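Local atomic coordinates of GTPase activator-like protein (Chaetomium thermophilum, PDB entry 5HIU), a protein that probably acts as a GTPase activator, being the fungal TSC2, of which this chain is the all-helical N-terminal part. Residues G282-T285 against V286-L289; V439-G442 against P443-Q447. All coordinates share one frame; numbering follows the deposited sequence.

How the contacts relate
Contact 1 and contact 2 illustrate two sides of one principle: how, in an alpha-solenoid built from helices alone, one helix is continued and another is brought to an end. Contact 1 is about two uninterrupted turns of helix 281-294, its centre about 18 Å from the centre of the chain. Contact 2 lies farther out, its centre about 45 Å from the centre of the chain, where helix 423-441 ends and the chain turns toward helix 448-459. The two are in series along the chain, on the same side of its centre. The centres of contact 1 and contact 2 are about 33 Å apart, and the nearest atoms of contact 1 and contact 2 are about 20 Å apart, so they do not touch.

Contact 1 of 2, residues G282-T285 against V286-L289; sequences GQST and VRIL
Gly282 to Val286, Gln283 to Arg287, Ser284 to Ile288 and Thr285 to Leu289 form four consecutive i to i+4 hydrogen bonds, the signature of an alpha-helix, here in helix 281-294 of an alpha-solenoid. The bond from Leu289 N to Thr285 O is 2.8 Å long; that from Arg287 N to Gln283 O is longer, 3.2 Å, but almost straight, with an N-H...O angle of 175°. Two aliphatic side chains lean back over the same carbonyls. Ile288 sets CG1 beside its own backbone N (chi1 -73°), which brings that carbon to 3.1 Å from Ser284 O; Leu289 does likewise, and its CG rests 3.2 Å from Thr285 O. Thr285 and Leu289 also run side by side, pointing the same way, with CG2 of the first 4.1 Å from CD1 of the second. The Thr285 hydroxyl is turned back along the helix, where OG1 hydrogen-bonds to His281 O. On this buried flank Thr285 meets Ile252 of helix 245-261, while Leu289 reaches Val318 and Leu319 of helix 302-322. Arg287 occupies the exposed flank. Its chain leaves extended and bends at chi3 (40°), swinging the guanidinium back toward Ser284, whose OG meets it obliquely, 3.0 Å from NH2 at an angle too poor for a hydrogen bond.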
loop_
_atom_site.group_PDB
_atom_site.type_symbol
_atom_site.label_atom_id
_atom_site.label_comp_id
_atom_site.label_asym_id
_atom_site.label_seq_id
_atom_site.Cartn_x
_atom_site.Cartn_y
_atom_site.Cartn_z
ATOM N N GLY A 282 0.081 -13.497 10.864
ATOM C CA GLY A 282 -0.971 -14.440 10.457
ATOM C C GLY A 282 -2.077 -14.569 11.466
ATOM O O GLY A 282 -3.225 -14.223 11.178
ATOM N N GLN A 283 -1.733 -15.059 12.653
ATOM C CA GLN A 283 -2.714 -15.228 13.728
ATOM C C GLN A 283 -3.456 -13.935 14.036
ATOM O O GLN A 283 -4.686 -13.915 14.067
ATOM C CB GLN A 283 -2.062 -15.781 15.017
ATOM C CG GLN A 283 -1.896 -17.300 15.053
ATOM C CD GLN A 283 -3.158 -18.032 14.606
ATOM O OE1 GLN A 283 -4.253 -17.771 15.115
ATOM N NE2 GLN A 283 -3.018 -18.932 13.632
ATOM N N SER A 284 -2.700 -12.858 14.246
ATOM C CA SER A 284 -3.275 -11.546 14.547
ATOM C C SER A 284 -4.168 -11.054 13.410
ATOM O O SER A 284 -5.246 -10.500 13.651
ATOM C CB SER A 284 -2.164 -10.538 14.843
ATOM O OG SER A 284 -1.469 -10.895 16.029
ATOM N N THR A 285 -3.744 -11.299 12.175
ATOM C CA THR A 285 -4.519 -10.910 10.990
ATOM C C THR A 285 -5.888 -11.583 10.930
ATOM O O THR A 285 -6.894 -10.928 10.646
ATOM C CB THR A 285 -3.740 -11.247 9.712
ATOM O OG1 THR A 285 -2.409 -10.708 9.809
ATOM C CG2 THR A 285 -4.448 -10.691 8.474
ATOM N N VAL A 286 -5.930 -12.888 11.195
ATOM C CA VAL A 286 -7.204 -13.619 11.214
ATOM C C VAL A 286 -8.136 -13.009 12.257
ATOM O O VAL A 286 -9.303 -12.708 11.992
ATOM C CB VAL A 286 -6.987 -15.115 11.535
ATOM C CG1 VAL A 286 -8.301 -15.815 11.814
ATOM C CG2 VAL A 286 -6.285 -15.810 10.387
ATOM N N ARG A 287 -7.596 -12.857 13.460
ATOM C CA ARG A 287 -8.286 -12.240 14.594
ATOM C C ARG A 287 -8.838 -10.855 14.244
ATOM O O ARG A 287 -9.993 -10.541 14.555
ATOM C CB ARG A 287 -7.283 -12.142 15.743
ATOM C CG ARG A 287 -7.776 -11.468 17.015
ATOM C CD ARG A 287 -7.078 -12.051 18.239
ATOM N NE ARG A 287 -5.656 -12.297 17.998
ATOM C CZ ARG A 287 -4.663 -11.474 18.336
ATOM N NH1 ARG A 287 -4.899 -10.315 18.953
ATOM N NH2 ARG A 287 -3.407 -11.819 18.059
ATOM N N ILE A 288 -7.997 -10.049 13.585
ATOM C CA ILE A 288 -8.376 -8.714 13.098
ATOM C C ILE A 288 -9.513 -8.805 12.102
ATOM O O ILE A 288 -10.510 -8.099 12.221
ATOM C CB ILE A 288 -7.166 -7.988 12.441
ATOM C CG1 ILE A 288 -6.183 -7.532 13.519
ATOM C CG2 ILE A 288 -7.604 -6.785 11.598
ATOM C CD1 ILE A 288 -4.792 -7.221 13.003
ATOM N N LEU A 289 -9.336 -9.659 11.101
ATOM C CA LEU A 289 -10.337 -9.856 10.048
ATOM C C LEU A 289 -11.688 -10.303 10.598
ATOM O O LEU A 289 -12.742 -9.949 10.047
ATOM C CB LEU A 289 -9.848 -10.924 9.068
ATOM C CG LEU A 289 -8.776 -10.553 8.056
ATOM C CD1 LEU A 289 -8.207 -11.819 7.440
ATOM C CD2 LEU A 289 -9.345 -9.646 6.975
#

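Contact 2 of 2, residues V439-G442 against P443-Q447; sequences VHQG and PELLQ
Gly442 and Leu445 are joined by the one hydrogen bond across the two segments, Leu445 N to Gly442 O at 2.8 Å, an i to i+3 link that closes a turn with Pro443 and Glu444 in 3-10 conformation. The bond is bent, with an N-H...O angle of 142°, and the donor stands well above the carbonyl plane. Gly442 is the first residue to leave helical geometry after helix 423-441; its positive phi suits a glycine, and the proline ring follows directly, a well-known combination at helix ends.

Contacts between side chains centre on Gln441. With CG beside the backbone N (chi1 -64°) and the chain extended beyond it, its amide reaches forward across Leu445 at about a right angle. The two CB atoms of Gln441 and Leu445 meet at 3.4 Å. The amide oxygen, Gln441 OE1, lies against Leu445, 3.1 Å from its CA and 3.2 Å from its CB. The same oxygen is 3.6 Å from Leu445 CD1.

Glu444 also crosses Gln441 near a right angle. Its CG stands 3.6 Å from Gln441 OE1, and the carboxylate and amide planes are turned 55° from one another.

Leu445 also packs on Trp382 and on Cys451 of helix 448-459, and Pro443 touches Arg448. Gln447, whose NE2 makes a weak hydrogen bond to Val378 O, is the N-cap of helix 448-459, and residues 442-447 join that helix to helix 423-441.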
loop_
_atom_site.group_PDB
_atom_site.type_symbol
_atom_site.label_atom_id
_atom_site.label_comp_id
_atom_site.label_asym_id
_atom_site.label_seq_id
_atom_site.Cartn_x
_atom_site.Cartn_y
_atom_site.Cartn_z
ATOM N N VAL A 439 -26.333 -36.314 -1.976
ATOM C CA VAL A 439 -26.462 -37.371 -2.949
ATOM C C VAL A 439 -25.193 -38.186 -2.987
ATOM O O VAL A 439 -25.244 -39.405 -2.923
ATOM C CB VAL A 439 -26.819 -36.830 -4.347
ATOM C CG1 VAL A 439 -26.655 -37.898 -5.428
ATOM C CG2 VAL A 439 -28.252 -36.345 -4.340
ATOM N N HIS A 440 -24.049 -37.536 -3.057
ATOM C CA HIS A 440 -22.820 -38.284 -3.265
ATOM C C HIS A 440 -22.257 -38.994 -2.035
ATOM O O HIS A 440 -21.752 -40.112 -2.164
ATOM C CB HIS A 440 -21.808 -37.417 -3.985
ATOM C CG HIS A 440 -22.252 -37.095 -5.372
ATOM N ND1 HIS A 440 -22.552 -35.817 -5.790
ATOM C CD2 HIS A 440 -22.551 -37.913 -6.410
ATOM C CE1 HIS A 440 -22.961 -35.857 -7.046
ATOM N NE2 HIS A 440 -22.968 -37.116 -7.446
ATOM N N GLN A 441 -22.382 -38.393 -0.854
ATOM C CA GLN A 441 -21.997 -39.076 0.383
ATOM C C GLN A 441 -23.141 -39.900 1.014
ATOM O O GLN A 441 -23.004 -41.102 1.247
ATOM C CB GLN A 441 -21.493 -38.071 1.393
ATOM C CG GLN A 441 -20.232 -37.342 0.989
ATOM C CD GLN A 441 -19.456 -36.878 2.206
ATOM O OE1 GLN A 441 -19.596 -37.455 3.295
ATOM N NE2 GLN A 441 -18.623 -35.844 2.036
ATOM N N GLY A 442 -24.262 -39.257 1.307
ATOM C CA GLY A 442 -25.368 -39.953 1.970
ATOM C C GLY A 442 -25.015 -40.279 3.415
ATOM O O GLY A 442 -24.475 -39.426 4.109
ATOM N N PRO A 443 -25.307 -41.514 3.879
ATOM C CA PRO A 443 -25.032 -41.861 5.287
ATOM C C PRO A 443 -23.583 -41.610 5.764
ATOM O O PRO A 443 -23.370 -41.313 6.937
ATOM C CB PRO A 443 -25.362 -43.357 5.348
ATOM C CG PRO A 443 -26.318 -43.589 4.231
ATOM C CD PRO A 443 -25.907 -42.647 3.141
ATOM N N GLU A 444 -22.611 -41.743 4.862
ATOM C CA GLU A 444 -21.207 -41.433 5.158
ATOM C C GLU A 444 -20.974 -39.952 5.527
ATOM O O GLU A 444 -20.012 -39.627 6.220
ATOM C CB GLU A 444 -20.325 -41.846 3.967
ATOM C CG GLU A 444 -19.080 -40.998 3.756
ATOM C CD GLU A 444 -18.346 -41.338 2.474
ATOM O OE1 GLU A 444 -18.285 -42.541 2.128
ATOM O OE2 GLU A 444 -17.821 -40.403 1.820
ATOM N N LEU A 445 -21.842 -39.066 5.042
ATOM C CA LEU A 445 -21.826 -37.652 5.411
ATOM C C LEU A 445 -22.489 -37.407 6.755
ATOM O O LEU A 445 -23.712 -37.489 6.890
ATOM C CB LEU A 445 -22.548 -36.822 4.364
ATOM C CG LEU A 445 -22.752 -35.339 4.658
ATOM C CD1 LEU A 445 -21.422 -34.628 4.655
ATOM C CD2 LEU A 445 -23.692 -34.741 3.624
ATOM N N LEU A 446 -21.660 -37.049 7.729
ATOM C CA LEU A 446 -22.105 -36.795 9.098
ATOM C C LEU A 446 -23.345 -35.893 9.140
ATOM O O LEU A 446 -24.395 -36.256 9.685
ATOM C CB LEU A 446 -20.971 -36.124 9.887
ATOM C CG LEU A 446 -19.591 -36.781 9.918
ATOM C CD1 LEU A 446 -18.629 -35.903 10.706
ATOM C CD2 LEU A 446 -19.667 -38.185 10.510
ATOM N N GLN A 447 -23.217 -34.741 8.487
ATOM C CA GLN A 447 -24.082 -33.591 8.719
ATOM C C GLN A 447 -25.342 -33.598 7.866
ATOM O O GLN A 447 -26.043 -32.597 7.793
ATOM C CB GLN A 447 -23.301 -32.313 8.449
ATOM C CG GLN A 447 -21.940 -32.231 9.144
ATOM C CD GLN A 447 -20.817 -32.925 8.380
ATOM O OE1 GLN A 447 -21.064 -33.781 7.540
ATOM N NE2 GLN A 447 -19.579 -32.568 8.683
#